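Local coordinates for protein acetylxylan esterase / glucomannan deacetylase (Cellvibrio japonicus, PDB 2W9X) that removes acetyl groups from plant cell-wall glucomannan and xylan, strongly preferring glucomannan, at residues L345-L348 and L349-H352; T351-Q354 and Q355-G358. One frame throughout, in Å; residues are numbered along the deposited sequence.

Both contacts belong to one chain element, the helix 339-354 that closes the SGNH-type catalytic domain and follows shortly after H336, which probably activates S151, the inferred nucleophile. Contact 1 (345-352) comes first along the chain and occupies the body of the helix; contact 2 (351-358) takes up its C-terminal end and the loop beyond, and the two share T351 and H352. Their centres are 10 Å apart. Contact 1 is partly buried between the five-stranded parallel sheet and helix 180-187. Contact 2, away from the annotated sites, is at the surface, where the second subunit is met. H352, shared by both, is hydrogen-bonded to E321 on strand 320-325.

Contact 1 (L345-L348 and L349-H352); sequences LANL and LITH
I350 and T351 lie one turn beyond A346 and N347, and their donors claim the carbonyls of that earlier turn. I350 N sits 2.7 Å from A346 O, nearly along the C=O axis, in a short, straight hydrogen bond. The same oxygen is flanked by the I350 side chain: CG1, placed beside the backbone N and anti to the carbonyl carbon (chi1 -67°), comes to 3.1 Å from A346 O. CD1 continues to 4.3 Å from A346 CB, a light apolar touch. N347 O is gripped twice by one residue. T351 N donates to N347 O at 3.1 Å and T351 OG1 donates to the same N347 O at 2.8 Å, the two arriving from opposite faces of the carbonyl plane. The hydroxyl can do this because its chi1 of -51° turns OG1 back along the helix, beside its own backbone N; the hydroxyl of this exposed threonine is thus satisfied by a carbonyl of its own helix. The backbone bonds follow the i to i+4 pattern of an alpha-helix, here the last helix of an SGNH hydrolase domain, packed against its parallel sheet; the hydroxyl bond is added to that pattern. L349 N to L345 O (3.0 Å) and H352 N to L348 O (3.1 Å) complete the four backbone bonds. L345 and L349 pack on the sheet, both touching M292 on strand 288-294; L345 also touches F325 and L349 touches I323, both on strand 320-325. A346 and I350 meet T184 and A187 of helix 180-187, and L349 shares T184 with A346. The H352 imidazole leads away from the earlier turn, and its NE2 is hydrogen-bonded to E321 OE2 on the adjoining strand 320-325.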
loop_
_atom_site.group_PDB
_atom_site.type_symbol
_atom_site.label_atom_id
_atom_site.label_comp_id
_atom_site.label_asym_id
_atom_site.label_seq_id
_atom_site.Cartn_x
_atom_site.Cartn_y
_atom_site.Cartn_z
ATOM N N LEU B 345 -6.741 -8.600 -13.805
ATOM C CA LEU B 345 -5.649 -8.342 -12.843
ATOM C C LEU B 345 -4.686 -7.302 -13.386
ATOM O O LEU B 345 -4.206 -6.460 -12.643
ATOM C CB LEU B 345 -4.903 -9.625 -12.516
ATOM C CG LEU B 345 -5.769 -10.651 -11.761
ATOM C CD1 LEU B 345 -5.102 -12.029 -11.771
ATOM C CD2 LEU B 345 -6.035 -10.180 -10.335
ATOM N N ALA B 346 -4.450 -7.337 -14.694
ATOM C CA ALA B 346 -3.616 -6.328 -15.351
ATOM C C ALA B 346 -4.223 -4.944 -15.186
ATOM O O ALA B 346 -3.532 -3.999 -14.797
ATOM C CB ALA B 346 -3.423 -6.673 -16.818
ATOM N N ASN B 347 -5.530 -4.831 -15.442
ATOM C CA ASN B 347 -6.230 -3.547 -15.311
ATOM C C ASN B 347 -6.141 -3.023 -13.901
ATOM O O ASN B 347 -5.976 -1.824 -13.692
ATOM C CB ASN B 347 -7.706 -3.654 -15.747
ATOM C CG ASN B 347 -7.865 -4.070 -17.193
ATOM O OD1 ASN B 347 -6.940 -3.936 -17.999
ATOM N ND2 ASN B 347 -9.042 -4.592 -17.533
ATOM N N LEU B 348 -6.247 -3.926 -12.931
ATOM C CA LEU B 348 -6.097 -3.576 -11.516
ATOM C C LEU B 348 -4.724 -2.946 -11.238
ATOM O O LEU B 348 -4.610 -1.894 -10.594
ATOM C CB LEU B 348 -6.230 -4.854 -10.685
ATOM C CG LEU B 348 -6.978 -4.976 -9.367
ATOM C CD1 LEU B 348 -8.396 -4.417 -9.501
ATOM C CD2 LEU B 348 -7.021 -6.451 -9.010
ATOM N N LEU B 349 -3.687 -3.626 -11.715
ATOM C CA LEU B 349 -2.299 -3.186 -11.560
ATOM C C LEU B 349 -2.008 -1.883 -12.319
ATOM O O LEU B 349 -1.388 -0.959 -11.779
ATOM C CB LEU B 349 -1.371 -4.306 -12.034
ATOM C CG LEU B 349 -1.155 -5.492 -11.086
ATOM C CD1 LEU B 349 -0.444 -6.594 -11.821
ATOM C CD2 LEU B 349 -0.331 -5.052 -9.878
ATOM N N ILE B 350 -2.461 -1.817 -13.572
ATOM C CA ILE B 350 -2.289 -0.611 -14.396
ATOM C C ILE B 350 -2.857 0.646 -13.727
ATOM O O ILE B 350 -2.164 1.670 -13.614
ATOM C CB ILE B 350 -2.886 -0.805 -15.809
ATOM C CG1 ILE B 350 -2.080 -1.853 -16.573
ATOM C CG2 ILE B 350 -2.995 0.559 -16.566
ATOM C CD1 ILE B 350 -2.818 -2.523 -17.749
ATOM N N THR B 351 -4.103 0.558 -13.269
ATOM C CA THR B 351 -4.767 1.644 -12.554
ATOM C C THR B 351 -4.024 2.027 -11.273
ATOM O O THR B 351 -3.866 3.211 -10.968
ATOM C CB THR B 351 -6.236 1.262 -12.224
ATOM O OG1 THR B 351 -6.881 0.808 -13.422
ATOM C CG2 THR B 351 -7.015 2.443 -11.652
ATOM N N HIS B 352 -3.582 1.016 -10.521
ATOM C CA HIS B 352 -2.811 1.233 -9.299
ATOM C C HIS B 352 -1.540 2.012 -9.632
ATOM O O HIS B 352 -1.252 3.021 -9.000
ATOM C CB HIS B 352 -2.463 -0.108 -8.636
ATOM C CG HIS B 352 -1.749 0.033 -7.329
ATOM N ND1 HIS B 352 -2.413 0.204 -6.133
ATOM C CD2 HIS B 352 -0.429 0.040 -7.030
ATOM C CE1 HIS B 352 -1.534 0.310 -5.152
ATOM N NE2 HIS B 352 -0.323 0.213 -5.670
#

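Contact 2 (T351-Q354 and Q355-G358); sequences THLQ and QKKG
Q355 N and K356 N carry the helical hydrogen bonding past Q354, but in a loosened form: Q355 N is shared between H352 O, 3.2 Å away, and T351 O, to which its bond is weak, while K356 N makes a weak bond to L353 O at 3.4 Å. The bonds to H352 O and L353 O span three residues rather than four, so the chain winds more tightly here, as in a 3-10 turn. Q355 N stands well above the plane of the H352 carbonyl, 60° out of it, and so does not approach along a lone pair. The chain then straightens, psi of K356 reaching 100°, and leads K357 and G358 away from the helix. Among the side chains, Q355 bends at chi2 (-44°): its CG lies 3.4 Å from T351 O, and OE1 folds back beside the Q354 peptide. K356 runs the other way. Its CG passes 3.6 Å from H352 O, and CD comes to 4.0 Å from H352 NE2, meeting the imidazole obliquely with aliphatic carbon. Further bends toward the end of the lysine leave NZ about 5.0 Å from H352 NE2, a spacing without direct contact. K356 NZ also forms a long, weak ion pair with E321, the acceptor already engaged by the imidazole. Q354 O accepts a hydrogen bond from K357 NZ of the second subunit, and K357 O one from Q355 NE2 of that subunit. On the inner side, L353 packs on I290 of strand 288-294 and on F188, just after helix 180-187, so the last turn of the helix lies against the sheet.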
loop_
_atom_site.group_PDB
_atom_site.type_symbol
_atom_site.label_atom_id
_atom_site.label_comp_id
_atom_site.label_asym_id
_atom_site.label_seq_id
_atom_site.Cartn_x
_atom_site.Cartn_y
_atom_site.Cartn_z
ATOM N N THR B 351 -4.103 0.558 -13.269
ATOM C CA THR B 351 -4.767 1.644 -12.554
ATOM C C THR B 351 -4.024 2.027 -11.273
ATOM O O THR B 351 -3.866 3.211 -10.968
ATOM C CB THR B 351 -6.236 1.262 -12.224
ATOM O OG1 THR B 351 -6.881 0.808 -13.422
ATOM C CG2 THR B 351 -7.015 2.443 -11.652
ATOM N N HIS B 352 -3.582 1.016 -10.521
ATOM C CA HIS B 352 -2.811 1.233 -9.299
ATOM C C HIS B 352 -1.540 2.012 -9.632
ATOM O O HIS B 352 -1.252 3.021 -9.000
ATOM C CB HIS B 352 -2.463 -0.108 -8.636
ATOM C CG HIS B 352 -1.749 0.033 -7.329
ATOM N ND1 HIS B 352 -2.413 0.204 -6.133
ATOM C CD2 HIS B 352 -0.429 0.040 -7.030
ATOM C CE1 HIS B 352 -1.534 0.310 -5.152
ATOM N NE2 HIS B 352 -0.323 0.213 -5.670
ATOM N N LEU B 353 -0.799 1.546 -10.636
ATOM C CA LEU B 353 0.495 2.148 -10.980
ATOM C C LEU B 353 0.359 3.551 -11.597
ATOM O O LEU B 353 1.247 4.385 -11.429
ATOM C CB LEU B 353 1.315 1.213 -11.859
ATOM C CG LEU B 353 1.778 -0.023 -11.090
ATOM C CD1 LEU B 353 2.393 -1.049 -12.018
ATOM C CD2 LEU B 353 2.755 0.375 -9.987
ATOM N N GLN B 354 -0.768 3.800 -12.266
ATOM C CA GLN B 354 -1.090 5.099 -12.844
ATOM C C GLN B 354 -1.286 6.179 -11.792
ATOM O O GLN B 354 -1.084 7.350 -12.077
ATOM C CB GLN B 354 -2.354 5.010 -13.720
ATOM C CG GLN B 354 -2.085 4.491 -15.139
ATOM C CD GLN B 354 -3.361 4.264 -15.965
ATOM O OE1 GLN B 354 -4.486 4.333 -15.451
ATOM N NE2 GLN B 354 -3.181 3.972 -17.246
ATOM N N GLN B 355 -1.685 5.793 -10.584
ATOM C CA GLN B 355 -1.998 6.769 -9.550
ATOM C C GLN B 355 -0.773 7.160 -8.725
ATOM O O GLN B 355 -0.874 7.988 -7.830
ATOM C CB GLN B 355 -3.139 6.281 -8.633
ATOM C CG GLN B 355 -4.525 6.096 -9.319
ATOM C CD GLN B 355 -4.913 7.248 -10.254
ATOM O OE1 GLN B 355 -4.795 7.133 -11.475
ATOM N NE2 GLN B 355 -5.380 8.362 -9.679
ATOM N N LYS B 356 0.378 6.579 -9.049
ATOM C CA LYS B 356 1.587 6.739 -8.240
ATOM C C LYS B 356 2.576 7.682 -8.919
ATOM O O LYS B 356 3.296 7.285 -9.837
ATOM C CB LYS B 356 2.235 5.372 -7.943
ATOM C CG LYS B 356 1.372 4.434 -7.070
ATOM C CD LYS B 356 2.142 3.191 -6.600
ATOM C CE LYS B 356 3.149 3.495 -5.457
ATOM N NZ LYS B 356 2.539 3.979 -4.183
ATOM N N LYS B 357 2.594 8.934 -8.470
ATOM C CA LYS B 357 3.496 9.951 -9.024
ATOM C C LYS B 357 4.957 9.559 -8.875
ATOM O O LYS B 357 5.423 9.282 -7.764
ATOM C CB LYS B 357 3.245 11.324 -8.386
ATOM C CG LYS B 357 2.287 12.190 -9.180
ATOM C CD LYS B 357 1.313 12.949 -8.288
ATOM C CE LYS B 357 1.647 14.418 -8.182
ATOM N NZ LYS B 357 0.436 15.145 -7.686
ATOM N N GLY B 358 5.655 9.512 -10.009
ATOM C CA GLY B 358 7.102 9.300 -10.046
ATOM C C GLY B 358 7.561 7.900 -9.689
ATOM O O GLY B 358 8.720 7.697 -9.301
#